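Local coordinates for Thiol:disulfide interchange protein, thioredoxin family protein (Chlorobaculum tepidum, PDB 3OR5), which probably acts as a thioredoxin-fold thiol:disulfide oxidoreductase, and may take part in the biogenesis of c-type cytochromes, at residues T69-V82 / I92-R104. Numbering follows the deposited sequence.
Sequences TFVGIAVNEQLPNV and IYPVMMATPELIR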
ATOM      1  N   THR A  69       4.087   7.365  -2.487  1.00  9.77           N
ATOM      2  CA  THR A  69       2.907   6.770  -3.206  1.00 10.41           C
ATOM      3  C   THR A  69       2.292   5.659  -2.359  1.00 11.09           C
ATOM      4  O   THR A  69       2.983   4.994  -1.579  1.00 11.58           O
ATOM      5  CB  THR A  69       3.294   6.168  -4.541  1.00 11.76           C
ATOM      6  OG1 THR A  69       2.110   5.809  -5.297  1.00 11.31           O
ATOM      7  CG2 THR A  69       4.268   4.898  -4.464  1.00 13.02           C
ATOM      8  N   PHE A  70       0.977   5.497  -2.501  1.00 10.02           N
ATOM      9  CA  PHE A  70       0.374   4.200  -2.070  1.00 10.45           C
ATOM     10  C   PHE A  70       0.618   3.134  -3.160  1.00 11.35           C
ATOM     11  O   PHE A  70       0.848   3.431  -4.378  1.00 11.06           O
ATOM     12  CB  PHE A  70      -1.129   4.371  -1.884  1.00  9.65           C
ATOM     13  CG  PHE A  70      -1.485   5.119  -0.637  1.00  9.45           C
ATOM     14  CD1 PHE A  70      -1.494   4.457   0.571  1.00 11.30           C
ATOM     15  CD2 PHE A  70      -1.854   6.465  -0.678  1.00 11.22           C
ATOM     16  CE1 PHE A  70      -1.805   5.188   1.732  1.00 10.35           C
ATOM     17  CE2 PHE A  70      -2.227   7.175   0.459  1.00 12.55           C
ATOM     18  CZ  PHE A  70      -2.188   6.534   1.685  1.00 11.09           C
ATOM     19  N   VAL A  71       0.582   1.862  -2.739  1.00  9.74           N
ATOM     20  CA  VAL A  71       0.520   0.795  -3.707  1.00  9.75           C
ATOM     21  C   VAL A  71      -0.549  -0.155  -3.155  1.00 10.11           C
ATOM     22  O   VAL A  71      -0.499  -0.524  -1.937  1.00 11.29           O
ATOM     23  CB  VAL A  71       1.835   0.037  -3.712  1.00 11.56           C
ATOM     24  CG1 VAL A  71       1.751  -1.159  -4.654  1.00 13.50           C
ATOM     25  CG2 VAL A  71       2.997   0.940  -4.130  1.00 11.03           C
ATOM     26  N   GLY A  72      -1.517  -0.522  -3.979  1.00  8.62           N
ATOM     27  CA  GLY A  72      -2.599  -1.428  -3.457  1.00  9.54           C
ATOM     28  C   GLY A  72      -2.359  -2.850  -3.963  1.00  9.85           C
ATOM     29  O   GLY A  72      -1.973  -3.066  -5.111  1.00 11.08           O
ATOM     30  N   ILE A  73      -2.604  -3.853  -3.118  1.00  9.03           N
ATOM     31  CA  ILE A  73      -2.523  -5.271  -3.539  1.00 10.25           C
ATOM     32  C   ILE A  73      -3.871  -5.860  -3.145  1.00  9.90           C
ATOM     33  O   ILE A  73      -4.223  -5.897  -1.966  1.00 10.87           O
ATOM     34  CB  ILE A  73      -1.352  -5.977  -2.832  1.00 10.61           C
ATOM     35  CG1 ILE A  73      -0.000  -5.370  -3.366  1.00 13.38           C
ATOM     36  CG2 ILE A  73      -1.430  -7.532  -3.174  1.00 12.34           C
ATOM     37  CD1 ILE A  73       1.256  -5.920  -2.637  1.00 17.27           C
ATOM     38  N   ALA A  74      -4.641  -6.292  -4.137  1.00  9.35           N
ATOM     39  CA  ALA A  74      -6.060  -6.702  -3.897  1.00  9.72           C
ATOM     40  C   ALA A  74      -6.077  -8.197  -3.626  1.00 10.64           C
ATOM     41  O   ALA A  74      -5.675  -9.002  -4.484  1.00 12.04           O
ATOM     42  CB  ALA A  74      -6.919  -6.414  -5.152  1.00 10.59           C
ATOM     43  N   VAL A  75      -6.566  -8.557  -2.445  1.00 11.24           N
ATOM     44  CA  VAL A  75      -6.625  -9.943  -1.984  1.00 11.60           C
ATOM     45  C   VAL A  75      -8.046 -10.455  -2.046  1.00 12.41           C
ATOM     46  O   VAL A  75      -8.982  -9.644  -1.976  1.00 12.43           O
ATOM     47  CB  VAL A  75      -6.065 -10.043  -0.551  1.00 13.58           C
ATOM     48  CG1 VAL A  75      -4.489  -9.785  -0.537  1.00 14.63           C
ATOM     49  CG2 VAL A  75      -6.792  -9.166   0.422  1.00 14.74           C
ATOM     50  N   ASN A  76      -8.208 -11.786  -2.185  1.00 13.31           N
ATOM     51  CA  ASN A  76      -9.604 -12.327  -2.148  1.00 13.74           C
ATOM     52  C   ASN A  76     -10.509 -11.629  -3.143  1.00 14.53           C
ATOM     53  O   ASN A  76     -11.662 -11.432  -2.867  1.00 14.22           O
ATOM     54  CB  ASN A  76     -10.166 -12.258  -0.710  1.00 15.46           C
ATOM     55  CG  ASN A  76      -9.291 -12.993   0.331  1.00 22.55           C
ATOM     56  OD1 ASN A  76      -9.743 -13.979   0.951  1.00 29.84           O
ATOM     57  ND2 ASN A  76      -8.118 -12.492   0.603  1.00 20.49           N
ATOM     58  N   GLU A  77      -9.967 -11.289  -4.322  1.00 13.00           N
ATOM     59  CA  GLU A  77     -10.656 -10.467  -5.276  1.00 12.67           C
ATOM     60  C   GLU A  77     -10.807 -11.072  -6.659  1.00 11.01           C
ATOM     61  O   GLU A  77     -10.358 -12.228  -6.934  1.00 14.07           O
ATOM     62  CB  GLU A  77      -9.973  -9.046  -5.329  1.00 10.46           C
ATOM     63  CG  GLU A  77     -10.707  -8.088  -4.371  1.00 10.77           C
ATOM     64  CD  GLU A  77     -12.076  -7.639  -4.875  1.00 11.63           C
ATOM     65  OE1 GLU A  77     -12.631  -8.208  -5.840  1.00 13.00           O
ATOM     66  OE2 GLU A  77     -12.584  -6.627  -4.303  1.00 12.12           O
ATOM     67  N   GLN A  78     -11.565 -10.364  -7.499  1.00 11.32           N
ATOM     68  CA  GLN A  78     -11.731 -10.706  -8.920  1.00 13.92           C
ATOM     69  C   GLN A  78     -11.351  -9.474  -9.766  1.00 11.82           C
ATOM     70  O   GLN A  78     -11.673  -8.352  -9.467  1.00 12.05           O
ATOM     71  CB  GLN A  78     -13.152 -11.090  -9.220  1.00 16.31           C
ATOM     72  CG  GLN A  78     -13.528 -12.406  -8.550  1.00 16.63           C
ATOM     73  CD  GLN A  78     -14.960 -12.884  -8.938  1.00 22.59           C
ATOM     74  OE1 GLN A  78     -15.506 -12.555  -9.997  1.00 26.56           O
ATOM     75  NE2 GLN A  78     -15.541 -13.725  -8.064  1.00 35.11           N
ATOM     76  N   LEU A  79     -10.642  -9.753 -10.878  1.00 12.23           N
ATOM     77  CA  LEU A  79     -10.201  -8.681 -11.754  1.00 12.99           C
ATOM     78  C   LEU A  79     -11.268  -7.689 -12.200  1.00 12.17           C
ATOM     79  O   LEU A  79     -11.071  -6.522 -12.030  1.00 11.77           O
ATOM     80  CB  LEU A  79      -9.485  -9.382 -12.955  1.00 12.96           C
ATOM     81  CG  LEU A  79      -8.897  -8.384 -13.958  1.00 17.02           C
ATOM     82  CD1 LEU A  79      -7.729  -7.684 -13.311  1.00 21.58           C
ATOM     83  CD2 LEU A  79      -8.347  -9.235 -15.069  1.00 19.88           C
ATOM     84  N   PRO A  80     -12.458  -8.109 -12.725  1.00 10.82           N
ATOM     85  CA  PRO A  80     -13.397  -7.088 -13.133  1.00 11.65           C
ATOM     86  C   PRO A  80     -13.949  -6.203 -11.986  1.00  9.47           C
ATOM     87  O   PRO A  80     -14.232  -5.024 -12.194  1.00 12.80           O
ATOM     88  CB  PRO A  80     -14.581  -7.924 -13.732  1.00 12.41           C
ATOM     89  CG  PRO A  80     -14.410  -9.340 -13.245  1.00 10.85           C
ATOM     90  CD  PRO A  80     -12.888  -9.473 -13.089  1.00 11.98           C
ATOM     91  N   ASN A  81     -14.026  -6.819 -10.798  1.00 10.80           N
ATOM     92  CA  ASN A  81     -14.504  -6.059  -9.639  1.00  9.94           C
ATOM     93  C   ASN A  81     -13.480  -5.023  -9.226  1.00  9.42           C
ATOM     94  O   ASN A  81     -13.852  -3.852  -9.057  1.00 11.50           O
ATOM     95  CB  ASN A  81     -14.798  -7.093  -8.499  1.00 10.73           C
ATOM     96  CG  ASN A  81     -15.713  -6.543  -7.396  1.00 12.56           C
ATOM     97  OD1 ASN A  81     -16.697  -5.860  -7.628  1.00 11.69           O
ATOM     98  ND2 ASN A  81     -15.341  -6.852  -6.162  1.00 12.71           N
ATOM     99  N   VAL A  82     -12.193  -5.380  -9.158  1.00  9.81           N
ATOM    100  CA  VAL A  82     -11.155  -4.410  -8.738  1.00 10.48           C
ATOM    101  C   VAL A  82     -10.985  -3.317  -9.831  1.00 10.49           C
ATOM    102  O   VAL A  82     -10.909  -2.128  -9.498  1.00 11.65           O
ATOM    103  CB  VAL A  82      -9.836  -5.126  -8.506  1.00  8.83           C
ATOM    104  CG1 VAL A  82      -8.757  -4.073  -8.038  1.00 11.20           C
ATOM    105  CG2 VAL A  82     -10.031  -6.049  -7.344  1.00  9.37           C
ATOM    106  N   ILE A  92      -5.739   6.351  -8.321  1.00 13.18           N
ATOM    107  CA  ILE A  92      -4.673   6.899  -9.124  1.00 12.72           C
ATOM    108  C   ILE A  92      -3.293   6.428  -8.705  1.00 16.13           C
ATOM    109  O   ILE A  92      -2.284   7.010  -9.099  1.00 17.22           O
ATOM    110  CB  ILE A  92      -4.721   8.401  -8.951  1.00 13.54           C
ATOM    111  CG1 ILE A  92      -4.760   8.779  -7.405  1.00 15.83           C
ATOM    112  CG2 ILE A  92      -5.898   8.811  -9.896  1.00 17.15           C
ATOM    113  CD1 ILE A  92      -4.540  10.267  -7.019  1.00 22.44           C
ATOM    114  N   TYR A  93      -3.237   5.420  -7.845  1.00 12.38           N
ATOM    115  CA  TYR A  93      -1.935   4.800  -7.475  1.00 12.05           C
ATOM    116  C   TYR A  93      -1.899   3.358  -7.992  1.00 12.06           C
ATOM    117  O   TYR A  93      -2.972   2.804  -8.328  1.00 12.16           O
ATOM    118  CB  TYR A  93      -1.728   4.878  -5.994  1.00 11.00           C
ATOM    119  CG  TYR A  93      -2.870   4.377  -5.167  1.00  9.81           C
ATOM    120  CD1 TYR A  93      -2.974   2.989  -4.906  1.00  9.21           C
ATOM    121  CD2 TYR A  93      -3.737   5.225  -4.579  1.00 10.46           C
ATOM    122  CE1 TYR A  93      -4.062   2.483  -4.053  1.00 10.64           C
ATOM    123  CE2 TYR A  93      -4.791   4.782  -3.764  1.00 10.88           C
ATOM    124  CZ  TYR A  93      -4.920   3.385  -3.472  1.00 11.52           C
ATOM    125  OH  TYR A  93      -5.963   2.876  -2.635  1.00 15.10           O
ATOM    126  N   PRO A  94      -0.756   2.713  -8.065  1.00 10.08           N
ATOM    127  CA  PRO A  94      -0.691   1.373  -8.655  1.00 11.31           C
ATOM    128  C   PRO A  94      -1.469   0.370  -7.829  1.00 11.19           C
ATOM    129  O   PRO A  94      -1.337   0.340  -6.593  1.00 11.96           O
ATOM    130  CB  PRO A  94       0.788   0.998  -8.620  1.00 13.01           C
ATOM    131  CG  PRO A  94       1.449   2.349  -8.552  1.00 12.81           C
ATOM    132  CD  PRO A  94       0.575   3.227  -7.728  1.00 10.61           C
ATOM    133  N   VAL A  95      -2.215  -0.462  -8.519  1.00 11.65           N
ATOM    134  CA  VAL A  95      -2.877  -1.594  -7.845  1.00 11.11           C
ATOM    135  C   VAL A  95      -2.711  -2.868  -8.593  1.00 11.12           C
ATOM    136  O   VAL A  95      -2.927  -2.904  -9.819  1.00 12.46           O
ATOM    137  CB  VAL A  95      -4.391  -1.267  -7.859  1.00  9.93           C
ATOM    138  CG1 VAL A  95      -5.248  -2.525  -7.305  1.00 11.96           C
ATOM    139  CG2 VAL A  95      -4.815  -0.013  -7.002  1.00 12.13           C
HETATM  140  N   MSE A  96      -2.286  -3.920  -7.888  1.00 11.47           N
HETATM  141  CA  MSE A  96      -2.015  -5.258  -8.492  1.00 10.06           C
HETATM  142  C   MSE A  96      -2.945  -6.271  -7.852  1.00  9.07           C
HETATM  143  O   MSE A  96      -3.234  -6.174  -6.610  1.00 11.65           O
HETATM  144  CB  MSE A  96      -0.543  -5.727  -8.308  1.00 12.70           C
HETATM  145  CG  MSE A  96       0.294  -4.850  -9.121  1.00 14.02           C
HETATM  146 SE   MSE A  96       2.200  -5.361  -8.718  1.00 29.51          SE
HETATM  147  CE  MSE A  96       2.277  -4.530  -6.986  1.00 18.71           C
HETATM  148  N   MSE A  97      -3.369  -7.252  -8.623  1.00  8.50           N
HETATM  149  CA  MSE A  97      -4.001  -8.452  -7.970  1.00  9.08           C
HETATM  150  C   MSE A  97      -2.980  -9.206  -7.154  1.00  9.79           C
HETATM  151  O   MSE A  97      -1.830  -9.410  -7.598  1.00 12.90           O
HETATM  152  CB  MSE A  97      -4.534  -9.433  -9.020  1.00  9.83           C
HETATM  153  CG  MSE A  97      -5.516  -8.747 -10.014  1.00 10.38           C
HETATM  154 SE   MSE A  97      -7.219  -8.183  -9.093  1.00 22.11          SE
HETATM  155  CE  MSE A  97      -7.868  -9.950  -8.527  1.00 13.91           C
ATOM    156  N   ALA A  98      -3.380  -9.677  -5.955  1.00 11.03           N
ATOM    157  CA  ALA A  98      -2.397 -10.408  -5.171  1.00 12.78           C
ATOM    158  C   ALA A  98      -1.977 -11.689  -5.884  1.00 14.06           C
ATOM    159  O   ALA A  98      -2.778 -12.340  -6.641  1.00 14.88           O
ATOM    160  CB  ALA A  98      -3.039 -10.819  -3.837  1.00 12.83           C
ATOM    161  N   THR A  99      -0.727 -12.031  -5.644  1.00 13.97           N
ATOM    162  CA  THR A  99      -0.184 -13.322  -6.040  1.00 15.68           C
ATOM    163  C   THR A  99       0.439 -13.933  -4.765  1.00 15.89           C
ATOM    164  O   THR A  99       0.679 -13.235  -3.774  1.00 16.21           O
ATOM    165  CB  THR A  99       0.946 -13.176  -7.015  1.00 16.36           C
ATOM    166  OG1 THR A  99       2.054 -12.475  -6.441  1.00 18.18           O
ATOM    167  CG2 THR A  99       0.562 -12.436  -8.345  1.00 16.63           C
ATOM    168  N   PRO A 100       0.642 -15.253  -4.747  1.00 16.77           N
ATOM    169  CA  PRO A 100       1.261 -15.771  -3.517  1.00 19.10           C
ATOM    170  C   PRO A 100       2.588 -15.158  -3.216  1.00 19.11           C
ATOM    171  O   PRO A 100       2.899 -14.957  -2.009  1.00 19.34           O
ATOM    172  CB  PRO A 100       1.425 -17.292  -3.799  1.00 19.28           C
ATOM    173  CG  PRO A 100       0.375 -17.581  -4.811  1.00 19.65           C
ATOM    174  CD  PRO A 100       0.225 -16.307  -5.693  1.00 17.47           C
ATOM    175  N   GLU A 101       3.349 -14.802  -4.254  1.00 19.46           N
ATOM    176  CA  GLU A 101       4.626 -14.169  -4.073  1.00 20.15           C
ATOM    177  C   GLU A 101       4.524 -12.764  -3.419  1.00 18.82           C
ATOM    178  O   GLU A 101       5.342 -12.378  -2.588  1.00 19.58           O
ATOM    179  CB  GLU A 101       5.293 -14.009  -5.438  1.00 22.29           C
ATOM    180  CG  GLU A 101       6.591 -13.280  -5.445  1.00 29.53           C
ATOM    181  CD  GLU A 101       7.179 -13.271  -6.875  1.00 41.71           C
ATOM    182  OE1 GLU A 101       6.494 -12.754  -7.815  1.00 42.62           O
ATOM    183  OE2 GLU A 101       8.307 -13.787  -7.073  1.00 45.16           O
ATOM    184  N   LEU A 102       3.497 -12.015  -3.820  1.00 17.74           N
ATOM    185  CA  LEU A 102       3.340 -10.654  -3.283  1.00 17.89           C
ATOM    186  C   LEU A 102       2.957 -10.795  -1.834  1.00 16.18           C
ATOM    187  O   LEU A 102       3.434  -9.997  -1.017  1.00 18.77           O
ATOM    188  CB  LEU A 102       2.267  -9.880  -4.053  1.00 15.20           C
ATOM    189  CG  LEU A 102       2.632  -9.400  -5.474  1.00 16.48           C
ATOM    190  CD1 LEU A 102       1.437  -8.729  -6.213  1.00 18.04           C
ATOM    191  CD2 LEU A 102       3.851  -8.389  -5.430  1.00 22.22           C
ATOM    192  N   ILE A 103       2.123 -11.771  -1.491  1.00 16.04           N
ATOM    193  CA  ILE A 103       1.693 -11.946  -0.094  1.00 16.20           C
ATOM    194  C   ILE A 103       2.890 -12.389   0.737  1.00 18.63           C
ATOM    195  O   ILE A 103       3.161 -11.803   1.752  1.00 19.44           O
ATOM    196  CB  ILE A 103       0.486 -12.888   0.075  1.00 17.11           C
ATOM    197  CG1 ILE A 103      -0.727 -12.175  -0.521  1.00 17.90           C
ATOM    198  CG2 ILE A 103       0.327 -13.273   1.577  1.00 18.66           C
ATOM    199  CD1 ILE A 103      -1.921 -13.118  -0.693  1.00 19.65           C
ATOM    200  N   ARG A 104       3.681 -13.304   0.191  1.00 21.12           N
ATOM    201  CA  ARG A 104       4.832 -13.819   0.991  1.00 23.71           C
ATOM    202  C   ARG A 104       5.893 -12.720   1.143  1.00 22.77           C
ATOM    203  O   ARG A 104       6.640 -12.749   2.136  1.00 24.67           O
ATOM    204  CB  ARG A 104       5.457 -15.031   0.293  1.00 23.28           C
ATOM    205  CG  ARG A 104       4.668 -16.306   0.349  1.00 30.00           C
ATOM    206  CD  ARG A 104       5.629 -17.471  -0.055  1.00 34.84           C
ATOM    207  NE  ARG A 104       5.823 -17.502  -1.502  1.00 39.01           N
ATOM    208  CZ  ARG A 104       5.005 -18.161  -2.318  1.00 37.58           C
ATOM    209  NH1 ARG A 104       3.957 -18.805  -1.809  1.00 38.26           N
ATOM    210  NH2 ARG A 104       5.210 -18.131  -3.633  1.00 38.67           N
TER
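Gly72 and Ala74 pair in parallel with the edge strand 95-97, completing the beta-alpha-beta unit of a thioredoxin fold whose crossover is helix 79-89. Four backbone hydrogen bonds join the two segments, the outer ones reaching Pro94 and Ala98 just beyond strand 95-97. Gly72 N gives to Pro94 O at 2.8 Å, nearly straight at 173°, and Gly72 O takes Met96 N; Ala74 N then gives to Met96 O, and Ala74 O takes Ala98 N at 2.8 Å. Both glycine and alanine thus have N-H and carbonyl used on this side, while Val71 and Ile73 turn their backbone bonds to strand 36-42.

Just before strand 95-97, the Tyr93 ring lies over Phe70 CB, which sits 3.7 Å from the ring centroid in a CH-pi contact. With chi1 at 51°, Tyr93 CG stands between its backbone N and carbonyl carbon, and this sets the ring's face against Phe70 CB and brings an edge to Gly72 N. Cut back to alanine, Tyr93 would lose its ring, and Phe70 CB would probably be left without its aromatic cover, with a gap beside Met56 of helix 47-63. Phe70 O faces Tyr93 CB and Pro94 CD and takes a hydrogen bond from Thr69 OG1, a hydroxyl also paired with Gln60.

Met97, a selenomethionine, bent at chi2 and chi3, folds against the turn into helix 79-89, its CE 3.6 Å from Leu79 N and its SE 3.9 Å from Val82 CG2. On the other face of the sheet, Ile73 CG2 packs against Ala98 CB at 3.7 Å.

Glu77 ties the turn to a neighbouring loop: OE2 hydrogen-bonds Thr44 OG1, while OE1 takes Asn81 ND2 on its syn lone pair and Gln78 N on its anti one. Thr99 is the N-cap of helix 100-107; its OG1 accepts Leu102 N at 3.0 Å.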